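ParB-C (Sulfolobus sp. NOB8H2, PDB 4RS7) probably binds DNA through a histone-like fold, as the C-terminal domain of a partition protein from the archaeal pNOB8 DNA segregation machinery. Local coordinates at residues A[3-8]-A[33-38]; A[11-16]-A[20-25]; A[46-51]-A[67-72]. All coordinates share one frame; numbering follows the deposited sequence.

Contact 1. Residues A[3-8]-A[33-38]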
loop_
_atom_site.group_PDB
_atom_site.type_symbol
_atom_site.label_atom_id
_atom_site.label_comp_id
_atom_site.label_asym_id
_atom_site.label_seq_id
_atom_site.Cartn_x
_atom_site.Cartn_y
_atom_site.Cartn_z
ATOM N N LEU A 3 -3.280 16.400 -16.368
ATOM C CA LEU A 3 -3.426 17.293 -15.222
ATOM C C LEU A 3 -4.863 17.371 -14.721
ATOM O O LEU A 3 -5.103 17.529 -13.525
ATOM C CB LEU A 3 -2.887 18.689 -15.539
ATOM C CG LEU A 3 -1.386 18.744 -15.820
ATOM C CD1 LEU A 3 -0.921 20.180 -15.961
ATOM C CD2 LEU A 3 -0.616 18.042 -14.710
ATOM N N GLU A 4 -5.822 17.256 -15.630
ATOM C CA GLU A 4 -7.217 17.303 -15.225
ATOM C C GLU A 4 -7.575 16.094 -14.365
ATOM O O GLU A 4 -8.323 16.214 -13.397
ATOM C CB GLU A 4 -8.142 17.399 -16.434
ATOM C CG GLU A 4 -9.319 18.326 -16.198
ATOM C CD GLU A 4 -8.886 19.670 -15.632
ATOM O OE1 GLU A 4 -7.915 20.255 -16.160
ATOM O OE2 GLU A 4 -9.507 20.137 -14.653
ATOM N N SER A 5 -7.043 14.930 -14.724
ATOM C CA SER A 5 -7.279 13.722 -13.941
ATOM C C SER A 5 -6.642 13.870 -12.566
ATOM O O SER A 5 -7.259 13.564 -11.549
ATOM C CB SER A 5 -6.717 12.493 -14.654
ATOM O OG SER A 5 -7.453 12.203 -15.828
ATOM N N LEU A 6 -5.406 14.358 -12.551
ATOM C CA LEU A 6 -4.680 14.575 -11.305
ATOM C C LEU A 6 -5.440 15.517 -10.373
ATOM O O LEU A 6 -5.585 15.242 -9.181
ATOM C CB LEU A 6 -3.288 15.137 -11.593
ATOM C CG LEU A 6 -2.465 15.495 -10.354
ATOM C CD1 LEU A 6 -2.078 14.232 -9.591
ATOM C CD2 LEU A 6 -1.231 16.297 -10.735
ATOM N N TYR A 7 -5.929 16.625 -10.921
ATOM C CA TYR A 7 -6.634 17.623 -10.120
ATOM C C TYR A 7 -7.919 17.077 -9.507
ATOM O O TYR A 7 -8.268 17.419 -8.377
ATOM C CB TYR A 7 -6.927 18.872 -10.949
ATOM C CG TYR A 7 -5.685 19.627 -11.366
ATOM C CD1 TYR A 7 -5.683 20.426 -12.501
ATOM C CD2 TYR A 7 -4.515 19.543 -10.621
ATOM C CE1 TYR A 7 -4.551 21.118 -12.886
ATOM C CE2 TYR A 7 -3.377 20.233 -10.997
ATOM C CZ TYR A 7 -3.402 21.018 -12.133
ATOM O OH TYR A 7 -2.278 21.709 -12.516
ATOM N N ARG A 8 -8.631 16.236 -10.253
ATOM C CA ARG A 8 -9.837 15.613 -9.717
ATOM C C ARG A 8 -9.499 14.670 -8.568
ATOM O O ARG A 8 -10.217 14.611 -7.567
ATOM C CB ARG A 8 -10.613 14.869 -10.810
ATOM C CG ARG A 8 -11.471 15.777 -11.687
ATOM C CD ARG A 8 -12.371 14.969 -12.614
ATOM N NE ARG A 8 -11.598 14.163 -13.553
ATOM C CZ ARG A 8 -11.260 14.557 -14.777
ATOM N NH1 ARG A 8 -11.630 15.754 -15.220
ATOM N NH2 ARG A 8 -10.554 13.755 -15.562
ATOM N N ILE A 33 4.305 10.653 -10.585
ATOM C CA ILE A 33 4.460 9.966 -9.311
ATOM C C ILE A 33 3.136 9.348 -8.852
ATOM O O ILE A 33 3.108 8.217 -8.365
ATOM C CB ILE A 33 4.998 10.928 -8.227
ATOM C CG1 ILE A 33 6.370 11.472 -8.631
ATOM C CG2 ILE A 33 5.074 10.233 -6.888
ATOM C CD1 ILE A 33 7.433 10.400 -8.781
ATOM N N TRP A 34 2.047 10.100 -9.008
ATOM C CA TRP A 34 0.698 9.617 -8.703
ATOM C C TRP A 34 0.404 8.325 -9.452
ATOM O O TRP A 34 -0.088 7.354 -8.872
ATOM C CB TRP A 34 -0.338 10.686 -9.075
ATOM C CG TRP A 34 -1.774 10.257 -8.949
ATOM C CD1 TRP A 34 -2.378 9.709 -7.852
ATOM C CD2 TRP A 34 -2.797 10.384 -9.945
ATOM N NE1 TRP A 34 -3.708 9.469 -8.111
ATOM C CE2 TRP A 34 -3.989 9.877 -9.392
ATOM C CE3 TRP A 34 -2.818 10.869 -11.257
ATOM C CZ2 TRP A 34 -5.188 9.839 -10.103
ATOM C CZ3 TRP A 34 -4.011 10.834 -11.962
ATOM C CH2 TRP A 34 -5.179 10.323 -11.382
ATOM N N ARG A 35 0.713 8.316 -10.746
ATOM C CA ARG A 35 0.524 7.129 -11.573
ATOM C C ARG A 35 1.454 5.994 -11.152
ATOM O O ARG A 35 1.028 4.847 -11.034
ATOM C CB ARG A 35 0.743 7.455 -13.057
ATOM C CG ARG A 35 -0.316 8.353 -13.671
ATOM C CD ARG A 35 -1.712 7.789 -13.476
ATOM N NE ARG A 35 -2.692 8.501 -14.290
ATOM C CZ ARG A 35 -4.009 8.424 -14.125
ATOM N NH1 ARG A 35 -4.516 7.667 -13.160
ATOM N NH2 ARG A 35 -4.820 9.112 -14.922
ATOM N N ASN A 36 2.725 6.315 -10.929
ATOM C CA ASN A 36 3.710 5.304 -10.558
ATOM C C ASN A 36 3.378 4.622 -9.233
ATOM O O ASN A 36 3.609 3.422 -9.057
ATOM C CB ASN A 36 5.119 5.905 -10.496
ATOM C CG ASN A 36 5.645 6.314 -11.865
ATOM O OD1 ASN A 36 5.067 5.969 -12.898
ATOM N ND2 ASN A 36 6.755 7.044 -11.875
HETATM N N MSE A 37 2.832 5.399 -8.304
HETATM C CA MSE A 37 2.477 4.899 -6.981
HETATM C C MSE A 37 1.463 3.756 -7.060
HETATM O O MSE A 37 1.499 2.821 -6.252
HETATM C CB MSE A 37 1.904 6.034 -6.137
HETATM C CG MSE A 37 2.022 5.821 -4.655
HETATM SE SE MSE A 37 3.821 6.207 -4.033
HETATM C CE MSE A 37 3.598 8.077 -3.531
ATOM N N GLU A 38 0.554 3.834 -8.025
ATOM C CA GLU A 38 -0.464 2.798 -8.171
ATOM C C GLU A 38 0.172 1.426 -8.390
ATOM O O GLU A 38 -0.285 0.425 -7.837
ATOM C CB GLU A 38 -1.433 3.127 -9.313
ATOM C CG GLU A 38 -2.608 2.158 -9.420
ATOM C CD GLU A 38 -3.635 2.571 -10.473
ATOM O OE1 GLU A 38 -3.354 3.485 -11.271
ATOM O OE2 GLU A 38 -4.732 1.981 -10.496
#
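The indole of W34 is approached on one side by L6, whose CD1 lies 3.5 Å above the ring plane and is displaced toward the rim, with CE3 its nearest ring atom at 3.8 Å. S5 O lies on that same side of the plane, 3.9 Å from W34 CH2. On the other side the guanidinium of R35 lies beneath the CZ3 rim of the ring, W34 CZ3 standing 3.2 Å over the centre of the guanidinium, the two flat groups inclined to each other by less than 30°. The ring thus separates the charged group from L6. With CG anti to the backbone N (chi1 174°), W34 projects its indole toward helix 2-9 and slides past L6 in the reverse direction. This long reach spans an axis separation of 11.6 Å between helices that meet at 70°. In this histone-like fold, helix 24-50 is the long central helix, and the contact places the short N-terminal helix across it. W34 also meets the second subunit, since its backbone O receives a hydrogen bond from Y77 OH of that subunit and its side chain packs on M73 of the same neighbour. R35 NH2 also comes within 3.9 Å of S5 CB, a packing contact. The hydroxyl of S5 bonds back to A1 O, while R35 NE is hydrogen-bonded to Y31 OH.

Contact 2. Residues A[11-16]-A[20-25]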
loop_
_atom_site.group_PDB
_atom_site.type_symbol
_atom_site.label_atom_id
_atom_site.label_comp_id
_atom_site.label_asym_id
_atom_site.label_seq_id
_atom_site.Cartn_x
_atom_site.Cartn_y
_atom_site.Cartn_z
ATOM N N PRO A 11 -7.360 17.290 -4.964
ATOM C CA PRO A 11 -7.790 18.681 -4.788
ATOM C C PRO A 11 -6.716 19.542 -4.128
ATOM O O PRO A 11 -6.651 20.739 -4.396
ATOM C CB PRO A 11 -9.001 18.557 -3.858
ATOM C CG PRO A 11 -9.514 17.189 -4.088
ATOM C CD PRO A 11 -8.312 16.339 -4.363
ATOM N N SER A 12 -5.890 18.939 -3.275
ATOM C CA SER A 12 -4.841 19.681 -2.579
ATOM C C SER A 12 -3.799 20.216 -3.547
ATOM O O SER A 12 -3.266 21.308 -3.357
ATOM C CB SER A 12 -4.162 18.807 -1.523
ATOM O OG SER A 12 -5.055 18.524 -0.461
ATOM N N ILE A 13 -3.502 19.431 -4.578
ATOM C CA ILE A 13 -2.518 19.819 -5.581
ATOM C C ILE A 13 -3.080 20.890 -6.513
ATOM O O ILE A 13 -2.391 21.853 -6.861
ATOM C CB ILE A 13 -2.044 18.607 -6.402
ATOM C CG1 ILE A 13 -1.362 17.582 -5.490
ATOM C CG2 ILE A 13 -1.100 19.053 -7.509
ATOM C CD1 ILE A 13 -0.080 18.084 -4.841
ATOM N N LYS A 14 -4.335 20.714 -6.914
ATOM C CA LYS A 14 -5.044 21.726 -7.689
ATOM C C LYS A 14 -4.984 23.079 -6.984
ATOM O O LYS A 14 -4.671 24.103 -7.600
ATOM C CB LYS A 14 -6.499 21.305 -7.899
ATOM C CG LYS A 14 -7.372 22.371 -8.547
ATOM C CD LYS A 14 -8.745 21.823 -8.899
ATOM C CE LYS A 14 -9.661 22.921 -9.404
ATOM N NZ LYS A 14 -8.964 23.783 -10.387
ATOM N N LYS A 15 -5.283 23.076 -5.689
ATOM C CA LYS A 15 -5.272 24.299 -4.898
ATOM C C LYS A 15 -3.889 24.956 -4.894
ATOM O O LYS A 15 -3.767 26.159 -5.114
ATOM C CB LYS A 15 -5.751 24.013 -3.471
ATOM C CG LYS A 15 -5.645 25.192 -2.515
ATOM C CD LYS A 15 -6.335 24.877 -1.191
ATOM C CE LYS A 15 -6.207 26.031 -0.209
ATOM N NZ LYS A 15 -7.255 25.982 0.846
ATOM N N LEU A 16 -2.847 24.164 -4.656
ATOM C CA LEU A 16 -1.487 24.693 -4.634
ATOM C C LEU A 16 -1.109 25.360 -5.958
ATOM O O LEU A 16 -0.472 26.410 -5.969
ATOM C CB LEU A 16 -0.475 23.602 -4.262
ATOM C CG LEU A 16 -0.502 23.126 -2.805
ATOM C CD1 LEU A 16 0.421 21.930 -2.592
ATOM C CD2 LEU A 16 -0.141 24.260 -1.849
ATOM N N GLY A 20 -0.712 29.550 -6.917
ATOM C CA GLY A 20 0.542 30.000 -7.490
ATOM C C GLY A 20 1.786 29.438 -6.820
ATOM O O GLY A 20 2.892 29.870 -7.126
ATOM N N LYS A 21 1.616 28.476 -5.916
ATOM C CA LYS A 21 2.753 27.903 -5.185
ATOM C C LYS A 21 3.426 26.754 -5.937
ATOM O O LYS A 21 4.628 26.524 -5.797
ATOM C CB LYS A 21 2.323 27.426 -3.793
ATOM C CG LYS A 21 1.763 28.523 -2.907
ATOM C CD LYS A 21 1.145 27.950 -1.644
ATOM C CE LYS A 21 0.424 29.026 -0.844
ATOM N NZ LYS A 21 -0.452 28.438 0.212
ATOM N N LEU A 22 2.643 26.023 -6.720
ATOM C CA LEU A 22 3.193 24.959 -7.549
ATOM C C LEU A 22 3.026 25.309 -9.017
ATOM O O LEU A 22 1.945 25.712 -9.446
ATOM C CB LEU A 22 2.511 23.621 -7.246
ATOM C CG LEU A 22 2.966 22.885 -5.986
ATOM C CD1 LEU A 22 2.137 21.626 -5.756
ATOM C CD2 LEU A 22 4.448 22.548 -6.077
ATOM N N THR A 23 4.097 25.160 -9.786
ATOM C CA THR A 23 4.036 25.436 -11.214
ATOM C C THR A 23 3.368 24.274 -11.935
ATOM O O THR A 23 3.232 23.177 -11.382
ATOM C CB THR A 23 5.437 25.658 -11.811
ATOM O OG1 THR A 23 6.092 24.395 -11.983
ATOM C CG2 THR A 23 6.275 26.549 -10.899
ATOM N N GLU A 24 2.955 24.516 -13.172
ATOM C CA GLU A 24 2.318 23.483 -13.973
ATOM C C GLU A 24 3.280 22.330 -14.246
ATOM O O GLU A 24 2.882 21.167 -14.217
ATOM C CB GLU A 24 1.779 24.071 -15.280
ATOM C CG GLU A 24 0.964 23.098 -16.116
ATOM C CD GLU A 24 0.251 23.781 -17.269
ATOM O OE1 GLU A 24 -0.652 24.603 -17.005
ATOM O OE2 GLU A 24 0.595 23.496 -18.438
ATOM N N LYS A 25 4.547 22.648 -14.502
ATOM C CA LYS A 25 5.561 21.611 -14.669
ATOM C C LYS A 25 5.700 20.811 -13.382
ATOM O O LYS A 25 5.877 19.594 -13.414
ATOM C CB LYS A 25 6.913 22.203 -15.066
ATOM C CG LYS A 25 7.217 22.123 -16.555
ATOM C CD LYS A 25 8.708 21.934 -16.800
ATOM C CE LYS A 25 9.199 20.616 -16.213
ATOM N NZ LYS A 25 10.661 20.403 -16.418
#
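L22 presses its CD1 into the side of L16, 3.6 Å from L16 CB and also 3.6 Å from L16 CD1, and this pair forms the tight, buried half of the contact. The two leucine side chains cross obliquely; L22 CG, anti to the carbonyl carbon (chi1 -78°), sets CD1 against L16 CB. I13 CD1 touches L22 CD1 more lightly, at 4.3 Å. Beside this apolar patch the chain leaves helix 11-18 through a Schellman motif: G20 takes a positive phi (86°), an angle at which a side chain would jam against the preceding carbonyl, and the backbone turns back on the last helical turn. L16 O is gripped by two amides at once. K21 N meets it at 2.9 Å, nearly in line with the carbonyl bond, whereas L22 N bonds at 3.2 Å from well above the carbonyl plane.

The solvent side is looser. K21 sends its extended chain past L16, brushing L16 CD2 with CD at 3.9 Å, and its NZ forms a salt bridge with E19. T23 then stands at the N-cap of helix 24-50, its OG1 bonded to D26 N, so the short connection both closes one helix and starts the next. The leucine patch lies against the second subunit: I13 on I69 and L16 on L56, which belong to helices 63-74 and 52-58 of that subunit, and L22 on I59, just past helix 52-58.

Contact 3. Residues A[46-51]-A[67-72]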
loop_
_atom_site.group_PDB
_atom_site.type_symbol
_atom_site.label_atom_id
_atom_site.label_comp_id
_atom_site.label_asym_id
_atom_site.label_seq_id
_atom_site.Cartn_x
_atom_site.Cartn_y
_atom_site.Cartn_z
ATOM N N LEU A 46 -0.688 -8.472 -6.518
ATOM C CA LEU A 46 -0.171 -9.568 -7.335
ATOM C C LEU A 46 0.509 -10.659 -6.498
ATOM O O LEU A 46 0.303 -11.851 -6.738
ATOM C CB LEU A 46 0.776 -9.042 -8.423
ATOM C CG LEU A 46 0.115 -8.366 -9.627
ATOM C CD1 LEU A 46 1.119 -7.519 -10.411
ATOM C CD2 LEU A 46 -0.544 -9.402 -10.538
ATOM N N LEU A 47 1.324 -10.257 -5.525
ATOM C CA LEU A 47 1.959 -11.222 -4.635
ATOM C C LEU A 47 0.897 -12.021 -3.887
ATOM O O LEU A 47 0.988 -13.241 -3.791
ATOM C CB LEU A 47 2.904 -10.535 -3.646
ATOM C CG LEU A 47 3.588 -11.457 -2.625
ATOM C CD1 LEU A 47 4.345 -12.569 -3.328
ATOM C CD2 LEU A 47 4.516 -10.670 -1.713
ATOM N N TRP A 48 -0.113 -11.329 -3.365
ATOM C CA TRP A 48 -1.215 -12.003 -2.679
ATOM C C TRP A 48 -1.839 -13.088 -3.556
ATOM O O TRP A 48 -1.904 -14.249 -3.160
ATOM C CB TRP A 48 -2.291 -11.002 -2.257
ATOM C CG TRP A 48 -3.498 -11.651 -1.650
ATOM C CD1 TRP A 48 -4.717 -11.834 -2.241
ATOM C CD2 TRP A 48 -3.601 -12.211 -0.335
ATOM N NE1 TRP A 48 -5.575 -12.470 -1.371
ATOM C CE2 TRP A 48 -4.914 -12.710 -0.194
ATOM C CE3 TRP A 48 -2.713 -12.335 0.738
ATOM C CZ2 TRP A 48 -5.359 -13.322 0.978
ATOM C CZ3 TRP A 48 -3.158 -12.949 1.906
ATOM C CH2 TRP A 48 -4.467 -13.435 2.013
ATOM N N TYR A 49 -2.287 -12.706 -4.746
ATOM C CA TYR A 49 -2.972 -13.639 -5.645
ATOM C C TYR A 49 -2.111 -14.845 -6.021
ATOM O O TYR A 49 -2.633 -15.921 -6.312
ATOM C CB TYR A 49 -3.434 -12.922 -6.919
ATOM C CG TYR A 49 -4.611 -11.987 -6.725
ATOM C CD1 TYR A 49 -4.569 -10.686 -7.202
ATOM C CD2 TYR A 49 -5.763 -12.409 -6.075
ATOM C CE1 TYR A 49 -5.640 -9.828 -7.031
ATOM C CE2 TYR A 49 -6.841 -11.558 -5.903
ATOM C CZ TYR A 49 -6.771 -10.270 -6.382
ATOM O OH TYR A 49 -7.838 -9.415 -6.215
ATOM N N ASN A 50 -0.796 -14.663 -6.022
ATOM C CA ASN A 50 0.120 -15.728 -6.428
ATOM C C ASN A 50 0.680 -16.569 -5.288
ATOM O O ASN A 50 1.473 -17.479 -5.521
ATOM C CB ASN A 50 1.275 -15.153 -7.251
ATOM C CG ASN A 50 0.856 -14.785 -8.652
ATOM O OD1 ASN A 50 0.873 -15.623 -9.552
ATOM N ND2 ASN A 50 0.464 -13.528 -8.847
ATOM N N THR A 51 0.287 -16.262 -4.059
ATOM C CA THR A 51 0.814 -16.993 -2.915
ATOM C C THR A 51 -0.283 -17.368 -1.926
ATOM O O THR A 51 -0.936 -18.398 -2.080
ATOM C CB THR A 51 1.945 -16.216 -2.190
ATOM O OG1 THR A 51 1.470 -14.930 -1.776
ATOM C CG2 THR A 51 3.153 -16.040 -3.108
ATOM N N GLU A 67 -10.350 -12.213 1.383
ATOM C CA GLU A 67 -10.130 -10.774 1.343
ATOM C C GLU A 67 -9.959 -10.206 2.748
ATOM O O GLU A 67 -9.150 -9.307 2.967
ATOM C CB GLU A 67 -11.286 -10.075 0.618
ATOM C CG GLU A 67 -11.341 -8.576 0.825
ATOM C CD GLU A 67 -12.430 -7.907 -0.002
ATOM O OE1 GLU A 67 -12.599 -8.273 -1.185
ATOM O OE2 GLU A 67 -13.120 -7.018 0.536
ATOM N N GLU A 68 -10.727 -10.730 3.699
ATOM C CA GLU A 68 -10.615 -10.307 5.088
ATOM C C GLU A 68 -9.221 -10.600 5.626
ATOM O O GLU A 68 -8.642 -9.802 6.361
ATOM C CB GLU A 68 -11.671 -11.008 5.946
ATOM C CG GLU A 68 -13.087 -10.542 5.654
ATOM C CD GLU A 68 -14.146 -11.338 6.393
ATOM O OE1 GLU A 68 -13.804 -12.359 7.029
ATOM O OE2 GLU A 68 -15.327 -10.934 6.336
ATOM N N ILE A 69 -8.684 -11.755 5.254
ATOM C CA ILE A 69 -7.349 -12.134 5.685
ATOM C C ILE A 69 -6.277 -11.230 5.064
ATOM O O ILE A 69 -5.328 -10.831 5.741
ATOM C CB ILE A 69 -7.079 -13.633 5.422
ATOM C CG1 ILE A 69 -7.987 -14.476 6.330
ATOM C CG2 ILE A 69 -5.615 -13.970 5.675
ATOM C CD1 ILE A 69 -7.809 -15.969 6.185
ATOM N N PHE A 70 -6.443 -10.890 3.788
ATOM C CA PHE A 70 -5.552 -9.926 3.138
ATOM C C PHE A 70 -5.482 -8.620 3.922
ATOM O O PHE A 70 -4.397 -8.122 4.217
ATOM C CB PHE A 70 -5.998 -9.644 1.699
ATOM C CG PHE A 70 -5.266 -8.493 1.041
ATOM C CD1 PHE A 70 -4.015 -8.681 0.477
ATOM C CD2 PHE A 70 -5.837 -7.229 0.979
ATOM C CE1 PHE A 70 -3.344 -7.634 -0.133
ATOM C CE2 PHE A 70 -5.169 -6.177 0.368
ATOM C CZ PHE A 70 -3.923 -6.382 -0.187
ATOM N N TYR A 71 -6.638 -8.066 4.269
ATOM C CA TYR A 71 -6.654 -6.784 4.967
ATOM C C TYR A 71 -6.069 -6.904 6.373
ATOM O O TYR A 71 -5.418 -5.987 6.866
ATOM C CB TYR A 71 -8.058 -6.165 4.968
ATOM C CG TYR A 71 -8.441 -5.605 3.609
ATOM C CD1 TYR A 71 -9.384 -6.238 2.812
ATOM C CD2 TYR A 71 -7.834 -4.459 3.113
ATOM C CE1 TYR A 71 -9.726 -5.736 1.562
ATOM C CE2 TYR A 71 -8.165 -3.950 1.862
ATOM C CZ TYR A 71 -9.115 -4.592 1.094
ATOM O OH TYR A 71 -9.453 -4.095 -0.152
ATOM N N GLU A 72 -6.285 -8.048 7.011
ATOM C CA GLU A 72 -5.668 -8.300 8.306
ATOM C C GLU A 72 -4.152 -8.276 8.165
ATOM O O GLU A 72 -3.447 -7.783 9.046
ATOM C CB GLU A 72 -6.132 -9.642 8.875
ATOM C CG GLU A 72 -5.654 -9.921 10.290
ATOM C CD GLU A 72 -6.339 -11.133 10.893
ATOM O OE1 GLU A 72 -7.531 -11.028 11.244
ATOM O OE2 GLU A 72 -5.695 -12.195 10.999
#
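W48 and F70 mark the closest backbone approach of 46-51 and 67-72, their CA atoms 7.5 Å apart, with both side chains directed at the opposing segment. Here the long central helix of the histone-like fold, 24-50, meets helix 63-74, brought back to it by the intervening helix 52-58. The aromatic pair is T-shaped: the edge of F70 points at the face of the five-membered ring of W48, with planes at 67° and F70 CD1 only 3.6 Å from W48 CD2. F70 CB takes the neighbouring part of that face, 3.8 Å from the centroid of the six-membered ring and almost on its normal, a CH-pi contact. With CG anti to the backbone N (chi1 171°), F70 can lay both CB and the ring edge against one indole. I69 closes on the rim of the same indole, its CG2 near the ring plane and 3.9 Å from W48 CH2. L56 packs on both W48 and I69. A serine in place of W48 would probably leave the F70 edge and I69 CG2 without their partner and open a gap between the two helices. Nearby, Y49 OH reaches F81 O of the second subunit. Within 46-51, N50 ND2 gives L46 O a 2.7 Å hydrogen bond, nearly straight at 174°.

In the fold
From the N terminus, helix 2-9 leads directly into helix 11-18, and contact 2 closes the short turn that passes the chain on to the long helix 24-50. Contact 1 shuts later, when 33-38 on that helix meets 3-8, so the small loop of contact 2 lies within the larger one of contact 1. The two touch, for instance through Y7 packing on K14. Contact 3 follows in series, closing the loop through helix 52-58 by bringing 67-72 back onto 46-51. It lies across the chain's centre from the others, about 25 Å from contact 1 between centres. Helix 24-50 serves all three, and each also meets the second subunit.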